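Local coordinates for putative branched-chain amino acid transport system substrate-binding protein (Rhodopseudomonas palustris, PDB 3TX6), which probably binds aromatic acids derived from lignin, such as p-coumaric acid and its relatives, in the periplasm for uptake by an ABC transporter, at residues L126-K131 / E160-K165; S287-K292 / A328-Y333. All blocks are in the same frame, centred on the assembly; numbering follows the deposited sequence. Where two conformers were deposited one is given.

Contact 1 (L126-K131 / E160-K165)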
ATOM      1  N   LEU A 126      -1.210  -5.645 -14.429  1.00 24.54           N
ATOM      2  CA  LEU A 126      -1.582  -7.058 -14.439  1.00 22.27           C
ATOM      3  C   LEU A 126      -2.360  -7.436 -15.685  1.00 22.73           C
ATOM      4  O   LEU A 126      -2.078  -8.465 -16.312  1.00 24.57           O
ATOM      5  CB  LEU A 126      -2.417  -7.399 -13.219  1.00 20.99           C
ATOM      6  CG  LEU A 126      -1.754  -7.228 -11.827  1.00 20.28           C
ATOM      7  CD1 LEU A 126      -2.801  -7.462 -10.722  1.00 23.62           C
ATOM      8  CD2 LEU A 126      -0.555  -8.161 -11.672  1.00 22.51           C
ATOM      9  N   TYR A 127      -3.341  -6.619 -16.048  1.00 20.25           N
ATOM     10  CA  TYR A 127      -4.166  -6.925 -17.226  1.00 19.91           C
ATOM     11  C   TYR A 127      -3.341  -6.835 -18.532  1.00 21.65           C
ATOM     12  O   TYR A 127      -3.590  -7.588 -19.468  1.00 24.15           O
ATOM     13  CB  TYR A 127      -5.422  -6.052 -17.334  1.00 21.79           C
ATOM     14  CG  TYR A 127      -6.170  -5.814 -16.025  1.00 21.88           C
ATOM     15  CD1 TYR A 127      -6.267  -6.809 -15.077  1.00 19.28           C
ATOM     16  CD2 TYR A 127      -6.782  -4.589 -15.745  1.00 22.23           C
ATOM     17  CE1 TYR A 127      -6.889  -6.586 -13.867  1.00 20.34           C
ATOM     18  CE2 TYR A 127      -7.431  -4.369 -14.538  1.00 23.13           C
ATOM     19  CZ  TYR A 127      -7.461  -5.370 -13.601  1.00 22.21           C
ATOM     20  OH  TYR A 127      -8.076  -5.209 -12.371  1.00 25.85           O
ATOM     21  N   GLU A 128      -2.410  -5.904 -18.602  1.00 22.42           N
ATOM     22  CA  GLU A 128      -1.528  -5.785 -19.763  1.00 22.74           C
ATOM     23  C   GLU A 128      -0.794  -7.084 -19.972  1.00 23.82           C
ATOM     24  O   GLU A 128      -0.693  -7.567 -21.090  1.00 29.38           O
ATOM     25  CB  GLU A 128      -0.525  -4.632 -19.643  1.00 29.40           C
ATOM     26  CG  GLU A 128      -1.142  -3.257 -19.904  1.00 31.84           C
ATOM     27  CD  GLU A 128      -0.191  -2.082 -19.646  1.00 40.40           C
ATOM     28  OE1 GLU A 128       0.874  -2.290 -19.010  1.00 44.33           O
ATOM     29  OE2 GLU A 128      -0.515  -0.941 -20.087  1.00 57.71           O
ATOM     30  N   HIS A 129      -0.231  -7.620 -18.883  1.00 24.49           N
ATOM     31  CA  HIS A 129       0.433  -8.898 -18.942  1.00 24.03           C
ATOM     32  C   HIS A 129      -0.474 -10.006 -19.363  1.00 24.55           C
ATOM     33  O   HIS A 129      -0.075 -10.840 -20.212  1.00 25.25           O
ATOM     34  CB  HIS A 129       1.074  -9.215 -17.609  1.00 23.41           C
ATOM     35  CG  HIS A 129       1.889 -10.453 -17.627  1.00 24.63           C
ATOM     36  ND1 HIS A 129       1.362 -11.673 -17.399  1.00 20.77           N
ATOM     37  CD2 HIS A 129       3.250 -10.637 -17.874  1.00 23.77           C
ATOM     38  CE1 HIS A 129       2.356 -12.601 -17.510  1.00 24.27           C
ATOM     39  NE2 HIS A 129       3.507 -11.952 -17.759  1.00 25.83           N
HETATM   40  N   MSE A 130      -1.685 -10.054 -18.803  0.50 24.08           N
HETATM   41  CA  MSE A 130      -2.676 -11.061 -19.203  0.50 24.11           C
HETATM   42  C   MSE A 130      -2.820 -11.039 -20.718  0.50 23.81           C
HETATM   43  O   MSE A 130      -2.711 -12.070 -21.358  0.50 27.63           O
HETATM   44  CB  MSE A 130      -4.015 -10.831 -18.480  0.50 17.93           C
HETATM   45  CG  MSE A 130      -4.012 -11.088 -16.952  0.50 13.03           C
HETATM   46 SE   MSE A 130      -5.833 -10.712 -16.271  0.50 13.68          SE
HETATM   47  CE  MSE A 130      -5.306 -10.698 -14.349  0.50 15.47           C
ATOM     48  N   LYS A 131      -3.002  -9.859 -21.310  1.00 25.74           N
ATOM     49  CA  LYS A 131      -3.277  -9.746 -22.746  1.00 22.93           C
ATOM     50  C   LYS A 131      -2.054  -9.928 -23.664  1.00 32.53           C
ATOM     51  O   LYS A 131      -2.150  -9.837 -24.912  1.00 33.28           O
ATOM     52  CB  LYS A 131      -3.981  -8.436 -23.083  1.00 25.12           C
ATOM     53  CG  LYS A 131      -5.318  -8.223 -22.376  1.00 24.74           C
ATOM     54  CD  LYS A 131      -6.330  -9.369 -22.504  1.00 21.06           C
ATOM     55  CE  LYS A 131      -6.690  -9.703 -23.958  1.00 24.34           C
ATOM     56  NZ  LYS A 131      -7.550 -10.920 -24.070  1.00 24.48           N
ATOM     57  N   GLU A 160     -12.149  -5.711 -18.338  1.00 23.17           N
ATOM     58  CA  GLU A 160     -13.018  -6.070 -19.450  1.00 30.71           C
ATOM     59  C   GLU A 160     -12.737  -5.238 -20.642  1.00 29.07           C
ATOM     60  O   GLU A 160     -12.776  -5.755 -21.735  1.00 28.62           O
ATOM     61  CB  GLU A 160     -14.488  -5.889 -19.125  1.00 34.76           C
ATOM     62  CG  GLU A 160     -15.082  -6.900 -18.176  1.00 37.47           C
ATOM     63  CD  GLU A 160     -16.591  -6.681 -17.964  1.00 44.00           C
ATOM     64  OE1 GLU A 160     -17.134  -5.599 -18.321  1.00 53.88           O
ATOM     65  OE2 GLU A 160     -17.242  -7.592 -17.444  1.00 43.42           O
ATOM     66  N   ALA A 161     -12.508  -3.937 -20.456  1.00 25.85           N
ATOM     67  CA  ALA A 161     -12.249  -3.058 -21.606  1.00 23.85           C
ATOM     68  C   ALA A 161     -10.902  -3.407 -22.325  1.00 27.05           C
ATOM     69  O   ALA A 161     -10.674  -2.960 -23.461  1.00 26.87           O
ATOM     70  CB  ALA A 161     -12.264  -1.593 -21.181  1.00 27.44           C
HETATM   71  N   MSE A 162     -10.038  -4.210 -21.690  1.00 22.28           N
HETATM   72  CA  MSE A 162      -8.792  -4.658 -22.300  1.00 23.37           C
HETATM   73  C   MSE A 162      -8.901  -6.012 -22.969  1.00 23.82           C
HETATM   74  O   MSE A 162      -7.927  -6.497 -23.549  1.00 27.30           O
HETATM   75  CB  MSE A 162      -7.648  -4.581 -21.306  1.00 30.77           C
HETATM   76  CG  MSE A 162      -7.311  -3.103 -21.048  1.00 27.11           C
HETATM   77 SE   MSE A 162      -6.269  -2.950 -19.402  0.80 29.00          SE
HETATM   78  CE  MSE A 162      -4.964  -4.096 -20.285  1.00 34.93           C
ATOM     79  N   GLY A 163     -10.094  -6.593 -22.977  1.00 21.55           N
ATOM     80  CA  GLY A 163     -10.333  -7.873 -23.623  1.00 21.88           C
ATOM     81  C   GLY A 163     -10.416  -9.050 -22.675  1.00 21.59           C
ATOM     82  O   GLY A 163     -10.146 -10.178 -23.057  1.00 25.80           O
ATOM     83  N   LEU A 164     -10.800  -8.796 -21.435  1.00 21.61           N
ATOM     84  CA  LEU A 164     -10.959  -9.870 -20.469  1.00 18.94           C
ATOM     85  C   LEU A 164     -12.459 -10.115 -20.284  1.00 21.35           C
ATOM     86  O   LEU A 164     -13.261  -9.186 -20.251  1.00 25.96           O
ATOM     87  CB  LEU A 164     -10.271  -9.501 -19.139  1.00 22.13           C
ATOM     88  CG  LEU A 164      -8.767  -9.278 -19.165  1.00 21.49           C
ATOM     89  CD1 LEU A 164      -8.333  -8.635 -17.851  1.00 23.17           C
ATOM     90  CD2 LEU A 164      -8.037 -10.621 -19.372  1.00 23.42           C
ATOM     91  N   LYS A 165     -12.840 -11.384 -20.193  1.00 22.02           N
ATOM     92  CA  LYS A 165     -14.215 -11.778 -19.879  1.00 23.21           C
ATOM     93  C   LYS A 165     -14.209 -12.397 -18.495  1.00 22.93           C
ATOM     94  O   LYS A 165     -13.516 -13.387 -18.258  1.00 23.93           O
ATOM     95  CB  LYS A 165     -14.746 -12.806 -20.891  1.00 28.54           C
ATOM     96  CG  LYS A 165     -16.231 -13.159 -20.725  1.00 30.93           C
ATOM     97  CD  LYS A 165     -16.677 -14.269 -21.692  1.00 36.98           C
ATOM     98  CE  LYS A 165     -18.104 -14.759 -21.415  1.00 46.02           C
ATOM     99  NZ  LYS A 165     -18.252 -16.201 -21.747  1.00 52.73           N
TER
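Lys131 reaches across to the loop Met162-Leu164 just as helix 119-130 ends. From CB the chain turns at chi2 and chi3 and curls over the Met162 carbonyl. CG comes first, 3.3 Å from Met162 O, and CD lies at nearly the same distance from that oxygen while also resting 3.8 Å from Leu164 CD2. CE then sits between the carbonyl oxygens of Met162 and Gly163, about equally near each, and NZ closes on Gly163 O at 2.9 Å. This donor stands above the carbonyl plane, 47° out of it, rather than on a lone pair, and the same ammonium also gives a hydrogen bond to Ile135 O. With an alanine here, the carbonyls of Gly163 and Ile135 would probably lose the donor they share, and Leu164 CD2 the methylene packed against it. Gly163 ends helix 146-161 in a Schellman motif, at a phi of 102°; a CB there would crowd Lys131 CE as well as the preceding carbonyl. The helix so capped is the crossover of a beta-alpha-beta unit, running between the neighbouring parallel strands 137-143 and 165-172. Met162, a selenomethionine, reaches back the other way. Its chain bends at chi3 (60°), which brings CE to 3.6 Å from Tyr127 CB and equally near Glu128 N. SE meets the Tyr127 ring at its edge, 5.3 Å from the centroid, a Met-aromatic contact. Leu164 CD1 approaches the same ring obliquely, 3.9 Å from Tyr127 CD1, while the Tyr127 hydroxyl hydrogen-bonds to Asp154 on helix 146-161.

Contact 2 (S287-K292 / A328-Y333)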
ATOM      1  N   SER A 287       5.626   3.659   4.940  1.00 14.43           N
ATOM      2  CA  SER A 287       5.965   4.558   6.039  1.00 15.99           C
ATOM      3  C   SER A 287       7.253   5.352   5.756  1.00 14.74           C
ATOM      4  O   SER A 287       7.308   6.559   5.983  1.00 14.70           O
ATOM      5  CB  SER A 287       6.000   3.876   7.417  1.00 17.45           C
ATOM      6  OG  SER A 287       6.900   2.880   7.378  1.00 19.57           O
ATOM      7  N   PHE A 288       8.274   4.699   5.210  1.00 13.68           N
ATOM      8  CA  PHE A 288       9.496   5.384   4.803  1.00 15.18           C
ATOM      9  C   PHE A 288       9.182   6.540   3.840  1.00 14.36           C
ATOM     10  O   PHE A 288       9.678   7.654   4.002  1.00 15.73           O
ATOM     11  CB  PHE A 288      10.457   4.380   4.179  1.00 15.40           C
ATOM     12  CG  PHE A 288      11.769   4.946   3.762  1.00 15.32           C
ATOM     13  CD1 PHE A 288      12.819   5.021   4.673  1.00 16.24           C
ATOM     14  CD2 PHE A 288      11.999   5.344   2.467  1.00 15.34           C
ATOM     15  CE1 PHE A 288      14.047   5.486   4.306  1.00 17.82           C
ATOM     16  CE2 PHE A 288      13.256   5.801   2.094  1.00 16.79           C
ATOM     17  CZ  PHE A 288      14.263   5.889   3.020  1.00 19.25           C
ATOM     18  N   ASP A 289       8.369   6.247   2.830  1.00 14.03           N
ATOM     19  CA  ASP A 289       8.056   7.243   1.803  1.00 15.23           C
ATOM     20  C   ASP A 289       7.216   8.389   2.376  1.00 13.59           C
ATOM     21  O   ASP A 289       7.344   9.519   1.939  1.00 15.17           O
ATOM     22  CB  ASP A 289       7.314   6.592   0.663  1.00 14.55           C
ATOM     23  CG  ASP A 289       8.193   5.703  -0.186  1.00 16.12           C
ATOM     24  OD1 ASP A 289       9.421   5.693   0.042  1.00 16.45           O
ATOM     25  OD2 ASP A 289       7.650   5.071  -1.115  1.00 15.68           O
ATOM     26  N   ALA A 290       6.330   8.089   3.331  1.00 13.70           N
ATOM     27  CA  ALA A 290       5.545   9.140   3.949  1.00 13.33           C
ATOM     28  C   ALA A 290       6.475  10.210   4.557  1.00 13.32           C
ATOM     29  O   ALA A 290       6.207  11.433   4.484  1.00 13.61           O
ATOM     30  CB  ALA A 290       4.573   8.596   4.990  1.00 14.81           C
ATOM     31  N   PHE A 291       7.583   9.782   5.148  1.00 13.98           N
ATOM     32  CA  PHE A 291       8.583  10.715   5.674  1.00 13.70           C
ATOM     33  C   PHE A 291       9.354  11.423   4.588  1.00 16.37           C
ATOM     34  O   PHE A 291       9.730  12.573   4.788  1.00 15.32           O
ATOM     35  CB  PHE A 291       9.491  10.043   6.699  1.00 13.93           C
ATOM     36  CG  PHE A 291       8.825   9.868   8.062  1.00 15.47           C
ATOM     37  CD1 PHE A 291       7.918   8.826   8.288  1.00 15.45           C
ATOM     38  CD2 PHE A 291       9.100  10.746   9.094  1.00 15.98           C
ATOM     39  CE1 PHE A 291       7.314   8.686   9.518  1.00 15.66           C
ATOM     40  CE2 PHE A 291       8.508  10.595  10.333  1.00 19.51           C
ATOM     41  CZ  PHE A 291       7.629   9.564  10.556  1.00 15.96           C
ATOM     42  N   LYS A 292       9.629  10.758   3.468  1.00 16.28           N
ATOM     43  CA  LYS A 292      10.215  11.453   2.318  1.00 18.14           C
ATOM     44  C   LYS A 292       9.269  12.570   1.872  1.00 15.25           C
ATOM     45  O   LYS A 292       9.723  13.672   1.553  1.00 15.80           O
ATOM     46  CB  LYS A 292      10.505  10.494   1.158  1.00 18.18           C
ATOM     47  CG  LYS A 292      11.647   9.510   1.398  1.00 20.84           C
ATOM     48  CD  LYS A 292      12.981  10.237   1.594  1.00 23.76           C
ATOM     49  CE  LYS A 292      14.168   9.297   1.592  1.00 24.92           C
ATOM     50  NZ  LYS A 292      15.522   9.946   1.707  1.00 33.00           N
ATOM     51  N   ALA A 328      10.328   9.132  -4.023  1.00 17.25           N
ATOM     52  CA  ALA A 328      10.312   8.179  -2.886  1.00 15.79           C
ATOM     53  C   ALA A 328      10.591   6.779  -3.403  1.00 15.53           C
ATOM     54  O   ALA A 328      10.776   6.571  -4.616  1.00 15.77           O
ATOM     55  CB  ALA A 328       8.980   8.250  -2.121  1.00 18.61           C
ATOM     56  N   SER A 329      10.672   5.815  -2.501  1.00 15.96           N
ATOM     57  CA  SER A 329      11.055   4.454  -2.924  1.00 16.50           C
ATOM     58  C   SER A 329      10.002   3.784  -3.805  1.00 13.46           C
ATOM     59  O   SER A 329      10.331   2.949  -4.673  1.00 16.58           O
ATOM     60  CB  SER A 329      11.383   3.562  -1.721  1.00 15.64           C
ATOM     61  OG  SER A 329      10.235   3.252  -0.996  1.00 16.83           O
ATOM     62  N   GLN A 330       8.729   4.166  -3.627  1.00 15.25           N
ATOM     63  CA  GLN A 330       7.627   3.510  -4.348  1.00 15.32           C
ATOM     64  C   GLN A 330       7.101   4.258  -5.575  1.00 15.90           C
ATOM     65  O   GLN A 330       6.216   3.746  -6.259  1.00 16.88           O
ATOM     66  CB  GLN A 330       6.480   3.237  -3.362  1.00 16.12           C
ATOM     67  CG  GLN A 330       6.861   2.225  -2.284  1.00 16.69           C
ATOM     68  CD  GLN A 330       6.822   0.804  -2.818  1.00 15.56           C
ATOM     69  OE1 GLN A 330       7.468   0.524  -3.846  1.00 17.31           O
ATOM     70  NE2 GLN A 330       6.057  -0.105  -2.176  1.00 15.54           N
ATOM     71  N   GLY A 331       7.609   5.467  -5.814  1.00 16.24           N
ATOM     72  CA  GLY A 331       7.089   6.284  -6.885  1.00 16.74           C
ATOM     73  C   GLY A 331       7.526   7.723  -6.785  1.00 15.60           C
ATOM     74  O   GLY A 331       8.266   8.081  -5.840  1.00 17.03           O
ATOM     75  N   VAL A 332       7.019   8.532  -7.725  1.00 16.27           N
ATOM     76  CA  VAL A 332       7.302   9.954  -7.760  1.00 16.88           C
ATOM     77  C   VAL A 332       5.926  10.596  -7.631  1.00 15.73           C
ATOM     78  O   VAL A 332       5.084  10.444  -8.529  1.00 16.15           O
ATOM     79  CB  VAL A 332       8.032  10.394  -9.032  1.00 16.40           C
ATOM     80  CG1 VAL A 332       8.244  11.902  -8.997  1.00 18.55           C
ATOM     81  CG2 VAL A 332       9.344   9.562  -9.193  1.00 18.09           C
ATOM     82  N   TYR A 333       5.708  11.296  -6.522  1.00 17.16           N
ATOM     83  CA  TYR A 333       4.375  11.775  -6.148  1.00 16.13           C
ATOM     84  C   TYR A 333       4.145  13.231  -6.588  1.00 14.70           C
ATOM     85  O   TYR A 333       4.958  14.102  -6.302  1.00 17.15           O
ATOM     86  CB  TYR A 333       4.200  11.708  -4.634  1.00 17.40           C
ATOM     87  CG  TYR A 333       4.112  10.288  -4.088  1.00 14.85           C
ATOM     88  CD1 TYR A 333       5.252   9.556  -3.801  1.00 16.60           C
ATOM     89  CD2 TYR A 333       2.884   9.659  -3.901  1.00 14.45           C
ATOM     90  CE1 TYR A 333       5.181   8.246  -3.339  1.00 17.78           C
ATOM     91  CE2 TYR A 333       2.802   8.337  -3.440  1.00 15.94           C
ATOM     92  CZ  TYR A 333       3.965   7.638  -3.147  1.00 14.21           C
ATOM     93  OH  TYR A 333       3.924   6.340  -2.698  1.00 16.35           O
TER
HETATM   94  O   HOH W   1       4.972   4.585  -0.676  1.00 15.37           O
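A tight beta-hairpin, strands 326-328 and 331-333, that turns through Ser329 and Gln330 is held at its turn by one carboxylate of helix 282-304. Asp289 sends its CG beside its own backbone N (chi1 -72°), and both oxygens face the turn. OD1 takes two donors from Ser329: OG at 2.8 Å on the syn side, and the backbone N, also 2.8 Å, from the opposite face of the carboxylate plane. The serine hydroxyl lies between its backbone N and carbonyl carbon, folded back far enough for both groups to reach one oxygen. OD2 accepts Gln330 N at 2.9 Å on its syn side, 19° out of plane. A water donates to OD2 and to Tyr333 OH, linking the carboxylate to the second strand; that hydroxyl also hydrogen-bonds to Met115 O. Ala328 CB packs 3.3 Å from Asp289 CG. The buried carboxylate, probably charged, takes three protein N-H or O-H groups and a water. The Gln330 side chain leads away, about 6 Å from the bound 3-(4-hydroxyphenyl)pyruvate at nearest atoms, and its OE1 accepts from Val248 N. The arrangement is that of a helix carboxylate capping successive backbone N-H groups, those of Ser329 and Gln330, at the turn of a beta-hairpin.

In the fold
From the N terminus the chain first builds all six strands of the first sheet, then passes into the lobe of the seven-stranded sheet. There contact 1 closes a loop of 28 residues, tying the end of helix 119-130 to the end of helix 146-161 around strand 137-143. The chain completes much of that sheet before helix 282-304, which packs on strands 41-49 and 72-75 of the first. Contact 2 then closes over 35 mostly helical residues, joining that helix to the small hairpin. The two loops follow one another, neither nested nor crossed. Their centres are 29 Å apart, and contact 2 is the buried one, nearer the ligand.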